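Local structure of uncharacterized protein AF_0941 (Archaeoglobus fulgidus, 1YOZ) at residues 5-10 against 66-70. The protein is of unknown function but is an all-helical member of the AF0941-like family, present as a two-chain assembly. Residues are numbered along the deposited sequence; the frame is centred on the assembly and turned at random.
Sequences YINSFL and LLKTY
With CG anti to the backbone N in both N7 (chi1 -175°) and Y70 (chi1 179°), the N7 amide and the Y70 ring extend toward each other. N7 ND2 stands over the centre of the Y70 ring, 3.3 Å from Y70 CG, and the amide and ring planes are perpendicular. The amide is fixed at both ends. ND2 donates to Y5 OH at 2.9 Å, almost straight and in the amide plane, while OD1 accepts from L10 N at 3.0 Å, with the donor well above the carbonyl plane. N7 is thus a worked example of an N-cap that also serves tertiary packing: one side chain caps helix 8-18 and sets its ND2 over the face of Y70 in helix 57-73.

Van der Waals contacts extend the packing from this amide. The Y5 ring has N7 CB on one face and L66 CD1 on the other, both offset toward the rim, the latter in a CH-pi contact 4.1 Å from the centroid; L66 CB approaches Y5 CE2 from the same side as CD1, at 3.4 Å. L67 CD1 fits against I6 O and the N7 amide carbon. Y70 OH meets the F9 ring edge in plane, 3.4 Å from F9 CD2, and L10 CD1 packs by Y70 CE1.

Y70 OH hydrogen-bonds to H78 of helix 75-88, and F9 packs on L75 of the same helix. I6 turns to helix 32-51, L67 reaches I109 of helix 99-113, and Y5 meets Y5 of the second subunit while L10 packs on its L66, so this buried junction forms part of the dimer interface.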
loop_
_atom_site.group_PDB
_atom_site.type_symbol
_atom_site.label_atom_id
_atom_site.label_comp_id
_atom_site.label_asym_id
_atom_site.label_seq_id
_atom_site.Cartn_x
_atom_site.Cartn_y
_atom_site.Cartn_z
ATOM N N TYR B 5 -1.685 1.686 8.123
ATOM C CA TYR B 5 -1.707 0.581 7.142
ATOM C C TYR B 5 -0.709 -0.447 7.566
ATOM O O TYR B 5 0.467 -0.420 7.146
ATOM C CB TYR B 5 -1.423 1.064 5.699
ATOM C CG TYR B 5 -1.383 -0.041 4.636
ATOM C CD1 TYR B 5 -0.307 -0.163 3.746
ATOM C CD2 TYR B 5 -2.422 -0.954 4.514
ATOM C CE1 TYR B 5 -0.313 -1.120 2.742
ATOM C CE2 TYR B 5 -2.424 -1.933 3.520
ATOM C CZ TYR B 5 -1.388 -2.012 2.638
ATOM O OH TYR B 5 -1.387 -3.029 1.713
ATOM N N ILE B 6 -1.180 -1.342 8.430
ATOM C CA ILE B 6 -0.491 -2.560 8.748
ATOM C C ILE B 6 -0.632 -3.598 7.600
ATOM O O ILE B 6 -1.722 -3.823 7.088
ATOM C CB ILE B 6 -1.026 -3.146 10.115
ATOM C CG1 ILE B 6 -0.638 -2.219 11.288
ATOM C CG2 ILE B 6 -0.526 -4.539 10.329
ATOM C CD1 ILE B 6 -1.332 -2.535 12.663
ATOM N N ASN B 7 0.497 -4.195 7.185
ATOM C CA ASN B 7 0.540 -5.285 6.239
ATOM C C ASN B 7 1.913 -5.920 6.367
ATOM O O ASN B 7 2.909 -5.408 5.825
ATOM C CB ASN B 7 0.313 -4.772 4.783
ATOM C CG ASN B 7 0.230 -5.882 3.781
ATOM O OD1 ASN B 7 0.709 -6.985 4.023
ATOM N ND2 ASN B 7 -0.302 -5.576 2.591
ATOM N N SER B 8 1.944 -7.011 7.140
ATOM C CA SER B 8 3.154 -7.725 7.495
ATOM C C SER B 8 3.762 -8.402 6.291
ATOM O O SER B 8 4.978 -8.398 6.157
ATOM C CB SER B 8 2.831 -8.754 8.583
ATOM O OG SER B 8 2.519 -8.042 9.795
ATOM N N PHE B 9 2.924 -8.928 5.398
ATOM C CA PHE B 9 3.471 -9.603 4.217
ATOM C C PHE B 9 4.220 -8.616 3.339
ATOM O O PHE B 9 5.390 -8.869 2.910
ATOM C CB PHE B 9 2.404 -10.329 3.397
ATOM C CG PHE B 9 2.956 -11.058 2.215
ATOM C CD1 PHE B 9 3.438 -12.364 2.348
ATOM C CD2 PHE B 9 3.014 -10.443 0.962
ATOM C CE1 PHE B 9 3.987 -13.039 1.258
ATOM C CE2 PHE B 9 3.577 -11.098 -0.132
ATOM C CZ PHE B 9 4.050 -12.398 0.007
ATOM N N LEU B 10 3.563 -7.492 3.081
ATOM C CA LEU B 10 4.165 -6.420 2.273
ATOM C C LEU B 10 5.491 -5.944 2.850
ATOM O O LEU B 10 6.486 -5.851 2.143
ATOM C CB LEU B 10 3.168 -5.265 2.074
ATOM C CG LEU B 10 3.705 -4.061 1.286
ATOM C CD1 LEU B 10 3.927 -4.366 -0.171
ATOM C CD2 LEU B 10 2.740 -2.942 1.494
ATOM N N LEU B 66 -7.559 -1.202 2.374
ATOM C CA LEU B 66 -6.294 -1.378 1.668
ATOM C C LEU B 66 -5.803 -2.821 1.771
ATOM O O LEU B 66 -5.207 -3.359 0.829
ATOM C CB LEU B 66 -5.218 -0.399 2.208
ATOM C CG LEU B 66 -5.335 1.135 2.047
ATOM C CD1 LEU B 66 -4.080 1.878 2.491
ATOM C CD2 LEU B 66 -5.600 1.394 0.604
ATOM N N LEU B 67 -6.014 -3.449 2.915
ATOM C CA LEU B 67 -5.497 -4.794 3.130
ATOM C C LEU B 67 -6.303 -5.793 2.283
ATOM O O LEU B 67 -5.755 -6.672 1.636
ATOM C CB LEU B 67 -5.564 -5.138 4.656
ATOM C CG LEU B 67 -4.730 -6.332 5.099
ATOM C CD1 LEU B 67 -3.248 -6.023 5.071
ATOM C CD2 LEU B 67 -5.156 -6.858 6.484
ATOM N N LYS B 68 -7.614 -5.630 2.287
ATOM C CA LYS B 68 -8.504 -6.437 1.419
ATOM C C LYS B 68 -8.168 -6.252 -0.054
ATOM O O LYS B 68 -7.870 -7.217 -0.784
ATOM C CB LYS B 68 -9.977 -6.069 1.726
ATOM C CG LYS B 68 -10.980 -6.721 0.781
ATOM C CD LYS B 68 -12.342 -5.978 0.827
ATOM C CE LYS B 68 -13.274 -6.769 1.702
ATOM N NZ LYS B 68 -14.546 -6.006 1.993
ATOM N N THR B 69 -8.136 -5.001 -0.513
ATOM C CA THR B 69 -7.665 -4.732 -1.905
ATOM C C THR B 69 -6.229 -5.179 -2.217
ATOM O O THR B 69 -5.941 -5.615 -3.342
ATOM C CB THR B 69 -8.004 -3.242 -2.362
ATOM O OG1 THR B 69 -7.398 -2.306 -1.491
ATOM C CG2 THR B 69 -9.454 -3.015 -2.198
ATOM N N TYR B 70 -5.320 -5.154 -1.231
ATOM C CA TYR B 70 -3.980 -5.720 -1.430
ATOM C C TYR B 70 -4.100 -7.188 -1.688
ATOM O O TYR B 70 -3.442 -7.715 -2.593
ATOM C CB TYR B 70 -3.071 -5.539 -0.186
ATOM C CG TYR B 70 -1.689 -6.140 -0.377
ATOM C CD1 TYR B 70 -0.645 -5.388 -0.937
ATOM C CD2 TYR B 70 -1.407 -7.451 0.008
ATOM C CE1 TYR B 70 0.630 -5.933 -1.103
ATOM C CE2 TYR B 70 -0.119 -7.995 -0.187
ATOM C CZ TYR B 70 0.880 -7.224 -0.734
ATOM O OH TYR B 70 2.130 -7.742 -0.965
#